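Local coordinates for hypothetical protein (Methanosarcina mazei, PDB 2I1S) that is of unknown function but belongs to the family of the plasmid pRiA4b ORF-3-like proteins, at residues S14-T19 with Q112-L117; E48-H53 with V140-G145. All coordinates share one frame; numbering follows the deposited sequence.

Interaction 1 of 2, residues S14-T19 with Q112-L117; sequences SIKGIT and QVKVRL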
loop_
_atom_site.group_PDB
_atom_site.type_symbol
_atom_site.label_atom_id
_atom_site.label_comp_id
_atom_site.label_asym_id
_atom_site.label_seq_id
_atom_site.Cartn_x
_atom_site.Cartn_y
_atom_site.Cartn_z
ATOM N N SER A 14 3.034 4.899 -0.829
ATOM C CA SER A 14 3.864 5.270 0.313
ATOM C C SER A 14 3.114 5.151 1.625
ATOM O O SER A 14 1.988 5.622 1.761
ATOM C CB SER A 14 4.493 6.676 0.147
ATOM O OG SER A 14 3.654 7.739 0.593
ATOM N N ILE A 15 3.749 4.502 2.591
ATOM C CA ILE A 15 3.225 4.486 3.944
ATOM C C ILE A 15 3.392 5.909 4.510
ATOM O O ILE A 15 4.520 6.449 4.576
ATOM C CB ILE A 15 3.943 3.430 4.842
ATOM C CG1 ILE A 15 3.591 2.036 4.408
ATOM C CG2 ILE A 15 3.495 3.566 6.308
ATOM C CD1 ILE A 15 4.353 0.993 5.158
ATOM N N LYS A 16 2.272 6.516 4.895
ATOM C CA LYS A 16 2.299 7.811 5.607
ATOM C C LYS A 16 2.787 7.758 7.048
ATOM O O LYS A 16 2.499 6.819 7.779
ATOM C CB LYS A 16 0.899 8.373 5.700
ATOM C CG LYS A 16 0.360 8.904 4.404
ATOM C CD LYS A 16 -1.009 9.462 4.675
ATOM C CE LYS A 16 -0.934 10.507 5.776
ATOM N NZ LYS A 16 -2.018 11.515 5.549
ATOM N N GLY A 17 3.490 8.818 7.444
ATOM C CA GLY A 17 3.870 9.074 8.823
ATOM C C GLY A 17 5.171 8.443 9.267
ATOM O O GLY A 17 5.577 8.627 10.385
ATOM N N ILE A 18 5.829 7.667 8.440
ATOM C CA ILE A 18 7.126 7.091 8.849
ATOM C C ILE A 18 8.209 7.732 7.953
ATOM O O ILE A 18 8.035 7.811 6.722
ATOM C CB ILE A 18 7.117 5.528 8.743
ATOM C CG1 ILE A 18 6.484 4.918 9.990
ATOM C CG2 ILE A 18 8.538 4.922 8.593
ATOM C CD1 ILE A 18 5.641 3.761 9.639
ATOM N N THR A 19 9.284 8.230 8.581
ATOM C CA THR A 19 10.443 8.709 7.838
ATOM C C THR A 19 11.712 8.001 8.378
ATOM O O THR A 19 11.779 7.658 9.573
ATOM C CB THR A 19 10.602 10.257 7.835
ATOM O OG1 THR A 19 10.737 10.701 9.172
ATOM C CG2 THR A 19 9.414 10.952 7.228
ATOM N N GLN A 112 -1.946 3.917 6.695
ATOM C CA GLN A 112 -2.388 4.688 5.529
ATOM C C GLN A 112 -1.360 4.661 4.455
ATOM O O GLN A 112 -0.185 4.980 4.677
ATOM C CB GLN A 112 -2.701 6.117 5.925
ATOM C CG GLN A 112 -3.932 6.230 6.846
ATOM C CD GLN A 112 -4.137 7.626 7.336
ATOM O OE1 GLN A 112 -3.201 8.287 7.759
ATOM N NE2 GLN A 112 -5.366 8.094 7.280
ATOM N N VAL A 113 -1.800 4.275 3.273
ATOM C CA VAL A 113 -0.939 4.247 2.122
ATOM C C VAL A 113 -1.414 5.327 1.147
ATOM O O VAL A 113 -2.587 5.340 0.797
ATOM C CB VAL A 113 -0.970 2.874 1.449
ATOM C CG1 VAL A 113 -0.068 2.882 0.172
ATOM C CG2 VAL A 113 -0.588 1.765 2.450
ATOM N N LYS A 114 -0.517 6.240 0.755
ATOM C CA LYS A 114 -0.796 7.203 -0.321
ATOM C C LYS A 114 -0.616 6.505 -1.643
ATOM O O LYS A 114 0.380 5.786 -1.871
ATOM C CB LYS A 114 0.145 8.404 -0.288
ATOM C CG LYS A 114 -0.049 9.414 0.800
ATOM C CD LYS A 114 1.095 10.477 0.671
ATOM C CE LYS A 114 0.719 11.897 1.200
ATOM N NZ LYS A 114 1.087 12.074 2.641
ATOM N N VAL A 115 -1.579 6.681 -2.521
ATOM C CA VAL A 115 -1.490 6.050 -3.854
ATOM C C VAL A 115 -1.456 7.210 -4.840
ATOM O O VAL A 115 -2.357 8.052 -4.867
ATOM C CB VAL A 115 -2.677 5.076 -4.155
ATOM C CG1 VAL A 115 -2.484 4.403 -5.500
ATOM C CG2 VAL A 115 -2.863 4.031 -3.026
ATOM N N ARG A 116 -0.376 7.299 -5.592
ATOM C CA ARG A 116 -0.220 8.360 -6.557
ATOM C C ARG A 116 0.032 7.751 -7.939
ATOM O O ARG A 116 0.953 6.975 -8.108
ATOM C CB ARG A 116 0.919 9.287 -6.113
ATOM C CG ARG A 116 1.489 10.161 -7.218
ATOM C CD ARG A 116 0.804 11.524 -7.277
ATOM N NE ARG A 116 1.039 12.302 -6.057
ATOM C CZ ARG A 116 1.859 13.353 -5.971
ATOM N NH1 ARG A 116 2.546 13.789 -7.035
ATOM N NH2 ARG A 116 1.982 13.977 -4.804
ATOM N N LEU A 117 -0.837 8.072 -8.892
ATOM C CA LEU A 117 -0.579 7.839 -10.327
ATOM C C LEU A 117 0.541 8.743 -10.866
ATOM O O LEU A 117 0.424 9.968 -10.837
ATOM C CB LEU A 117 -1.862 8.067 -11.143
ATOM C CG LEU A 117 -1.874 7.756 -12.644
ATOM C CD1 LEU A 117 -1.771 6.247 -12.942
ATOM C CD2 LEU A 117 -3.122 8.361 -13.276
HETATM O O HOH W 1 0.311 4.768 8.163
#

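Interaction 2 of 2, residues E48-H53 with V140-G145; sequences EDYHLH and VPEDSG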
loop_
_atom_site.group_PDB
_atom_site.type_symbol
_atom_site.label_atom_id
_atom_site.label_comp_id
_atom_site.label_asym_id
_atom_site.label_seq_id
_atom_site.Cartn_x
_atom_site.Cartn_y
_atom_site.Cartn_z
ATOM N N GLU A 48 -1.372 -9.328 5.414
ATOM C CA GLU A 48 -2.003 -10.647 5.519
ATOM C C GLU A 48 -3.534 -10.615 5.278
ATOM O O GLU A 48 -4.224 -11.629 5.378
ATOM C CB GLU A 48 -1.698 -11.223 6.906
ATOM C CG GLU A 48 -0.311 -11.760 7.129
ATOM C CD GLU A 48 -0.058 -12.991 6.333
ATOM O OE1 GLU A 48 -1.018 -13.702 5.990
ATOM O OE2 GLU A 48 1.106 -13.262 6.021
ATOM N N ASP A 49 -4.042 -9.434 4.980
ATOM C CA ASP A 49 -5.474 -9.173 4.863
ATOM C C ASP A 49 -6.351 -9.587 6.060
ATOM O O ASP A 49 -7.416 -10.159 5.903
ATOM C CB ASP A 49 -6.040 -9.679 3.529
ATOM C CG ASP A 49 -7.139 -8.773 3.008
ATOM O OD1 ASP A 49 -7.411 -7.720 3.631
ATOM O OD2 ASP A 49 -7.716 -9.081 1.970
ATOM N N TYR A 50 -5.908 -9.234 7.257
ATOM C CA TYR A 50 -6.583 -9.642 8.485
ATOM C C TYR A 50 -7.672 -8.658 8.855
ATOM O O TYR A 50 -8.609 -8.993 9.616
ATOM C CB TYR A 50 -5.593 -9.549 9.640
ATOM C CG TYR A 50 -4.537 -10.618 9.705
ATOM C CD1 TYR A 50 -4.875 -11.942 9.529
ATOM C CD2 TYR A 50 -3.210 -10.293 10.024
ATOM C CE1 TYR A 50 -3.907 -12.945 9.622
ATOM C CE2 TYR A 50 -2.231 -11.280 10.147
ATOM C CZ TYR A 50 -2.590 -12.603 9.930
ATOM O OH TYR A 50 -1.684 -13.616 10.040
ATOM N N HIS A 51 -7.510 -7.420 8.366
ATOM C CA HIS A 51 -8.238 -6.295 8.936
ATOM C C HIS A 51 -9.097 -5.653 7.862
ATOM O O HIS A 51 -9.030 -6.053 6.705
ATOM C CB HIS A 51 -7.261 -5.269 9.531
ATOM C CG HIS A 51 -6.302 -5.847 10.519
ATOM N ND1 HIS A 51 -6.697 -6.311 11.768
ATOM C CD2 HIS A 51 -4.973 -6.080 10.427
ATOM C CE1 HIS A 51 -5.637 -6.780 12.408
ATOM N NE2 HIS A 51 -4.582 -6.654 11.610
ATOM N N LEU A 52 -9.895 -4.658 8.277
ATOM C CA LEU A 52 -10.701 -3.862 7.370
ATOM C C LEU A 52 -9.821 -2.887 6.593
ATOM O O LEU A 52 -8.751 -2.507 7.063
ATOM C CB LEU A 52 -11.844 -3.149 8.129
ATOM C CG LEU A 52 -12.783 -4.072 8.900
ATOM C CD1 LEU A 52 -13.894 -3.289 9.568
ATOM C CD2 LEU A 52 -13.379 -5.186 8.028
ATOM N N HIS A 53 -10.279 -2.521 5.397
ATOM C CA HIS A 53 -9.645 -1.479 4.586
ATOM C C HIS A 53 -10.661 -0.541 3.899
ATOM O O HIS A 53 -11.851 -0.839 3.828
ATOM C CB HIS A 53 -8.674 -2.092 3.569
ATOM C CG HIS A 53 -9.336 -2.555 2.333
ATOM N ND1 HIS A 53 -9.821 -3.838 2.191
ATOM C CD2 HIS A 53 -9.648 -1.897 1.192
ATOM C CE1 HIS A 53 -10.384 -3.953 1.000
ATOM N NE2 HIS A 53 -10.305 -2.786 0.383
ATOM N N VAL A 140 5.819 -2.129 7.210
ATOM C CA VAL A 140 5.517 -2.246 8.646
ATOM C C VAL A 140 4.875 -3.624 8.866
ATOM O O VAL A 140 4.016 -4.036 8.075
ATOM C CB VAL A 140 4.568 -1.098 9.138
ATOM C CG1 VAL A 140 5.241 0.286 8.976
ATOM C CG2 VAL A 140 3.188 -1.131 8.414
ATOM N N PRO A 141 5.319 -4.361 9.909
ATOM C CA PRO A 141 4.674 -5.654 10.148
ATOM C C PRO A 141 3.225 -5.465 10.586
ATOM O O PRO A 141 2.864 -4.388 11.096
ATOM C CB PRO A 141 5.501 -6.256 11.276
ATOM C CG PRO A 141 6.915 -5.499 11.137
ATOM C CD PRO A 141 6.447 -4.118 10.845
ATOM N N GLU A 142 2.416 -6.501 10.355
ATOM C CA GLU A 142 1.073 -6.501 10.835
ATOM C C GLU A 142 1.081 -6.286 12.365
ATOM O O GLU A 142 1.942 -6.822 13.048
ATOM C CB GLU A 142 0.348 -7.814 10.439
ATOM C CG GLU A 142 0.049 -7.943 8.925
ATOM C CD GLU A 142 -1.352 -7.438 8.546
ATOM O OE1 GLU A 142 -1.945 -6.691 9.357
ATOM O OE2 GLU A 142 -1.879 -7.791 7.446
ATOM N N ASP A 143 0.128 -5.471 12.858
ATOM C CA ASP A 143 -0.245 -5.396 14.274
ATOM C C ASP A 143 0.816 -4.679 15.143
ATOM O O ASP A 143 0.777 -4.733 16.396
ATOM C CB ASP A 143 -0.549 -6.813 14.789
ATOM C CG ASP A 143 -1.561 -7.546 13.915
ATOM O OD1 ASP A 143 -2.612 -6.962 13.560
ATOM O OD2 ASP A 143 -1.324 -8.716 13.586
ATOM N N SER A 144 1.740 -3.992 14.464
ATOM C CA SER A 144 2.917 -3.416 15.127
ATOM C C SER A 144 2.664 -2.078 15.861
ATOM O O SER A 144 3.618 -1.419 16.285
ATOM C CB SER A 144 4.100 -3.292 14.159
ATOM O OG SER A 144 3.842 -2.334 13.151
ATOM N N GLY A 145 1.400 -1.679 15.970
ATOM C CA GLY A 145 1.009 -0.522 16.780
ATOM C C GLY A 145 0.874 0.812 16.042
ATOM O O GLY A 145 0.776 1.846 16.691
#

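Interaction 1 of 2, residues S14-T19 with Q112-L117
K16 lays its aliphatic chain across that of K114 at about a right angle, and the two methylenes CG of K16 and CG of K114 meet at 3.7 Å. Both lysines carry CG beside their backbone N, opposite the carbonyl carbon (chi1 -73° in each). K114 bends at its last torsion, chi4 92°, which turns NZ of K114 back to within 3.7 Å of CG of K16. Beyond that crossing the K16 chain passes at a slant over Q112, whose amide oxygen OE1 lies 3.7 Å from CE of K16. The ammonium NZ of K16 lies 4.3 Å from NZ of K114, a like-charge approach that probably costs some repulsion, which solvent at the exposed K114 may ease. With an alanine in place of K16, the side chains of Q112 and K114 would probably lose the methylenes that bridge them and be freer to move. Beneath these chains the backbones form an antiparallel beta ladder joining two neighbouring strands, 7-15 and 111-122, inside the mixed sheet of the domain. S14 and K114 are a hydrogen-bonded pair: N of S14 bonds to O of K114, and N of K114 returns a bond of 2.8 Å to O of S14. I15 and V113, the non-hydrogen-bonded pair, turn to the opposite face of the sheet from S14 and K114. N of K16 adds a third bond, 2.9 Å to O of Q112, with 166° at the hydrogen. A water then bridges the two backbones, giving a hydrogen to O of K16 and accepting one from N of Q112. The side chains of K16 and Q112 also rest on L102 of the next strand.

Interaction 2 of 2, residues E48-H53 with V140-G145
OE2 of E142 takes two hydrogen bonds, one from N of E48 at 2.6 Å and another with the hydroxyl of Y105. The E48 amide comes to the anti lone pair of OE2, the side turned away from OE1. The bend of the E142 chain at chi2 (-93°) turns its carboxylate toward the 48-53 loop, where its carbon CD lies 3.7 Å from CD2 of Y50. The other oxygen, OE1, sits at the edge of the H51 ring, 3.3 Å from CD2 of H51. At that same edge NE2 of H51 gives a bent hydrogen bond to OD1 of D143, 2.8 Å long with 133° at the hydrogen. It arrives on the syn side of OD1, tilted about 17° from the carboxylate plane, with ring and carboxylate almost perpendicular. CB of Y50 covers one face of the imidazole over its centre. E142 and D143 fill the middle positions of a type II beta turn from P141 to S144, which presents both acids to the 48-53 loop; OG of S144 bonds back to O of P141. This is a surface junction of two loops, one carboxylate meeting a backbone amide and the other a histidine in a His-carboxylate hydrogen bond.

How the interactions relate
From the N terminus, strand 7-15 runs into the 14-19 segment, and the chain then passes strand 22-29 and helix 34-44 to reach the 48-53 loop. Strand 111-122 comes back beside the first strand, so interaction 1 closes a loop of 92 residues; the later 140-145 turn meets 48-53, and interaction 2 closes one of 86. The segments alternate along the chain, so these two closures cross. Interaction 1 ties neighbouring strands of the sheet, whereas interaction 2 joins surface loops leading to strand 53-58 and helix 146-157. With centres about 15 Å apart, they meet through V140, whose CG1 packs 3.6 Å from CD1 of I18.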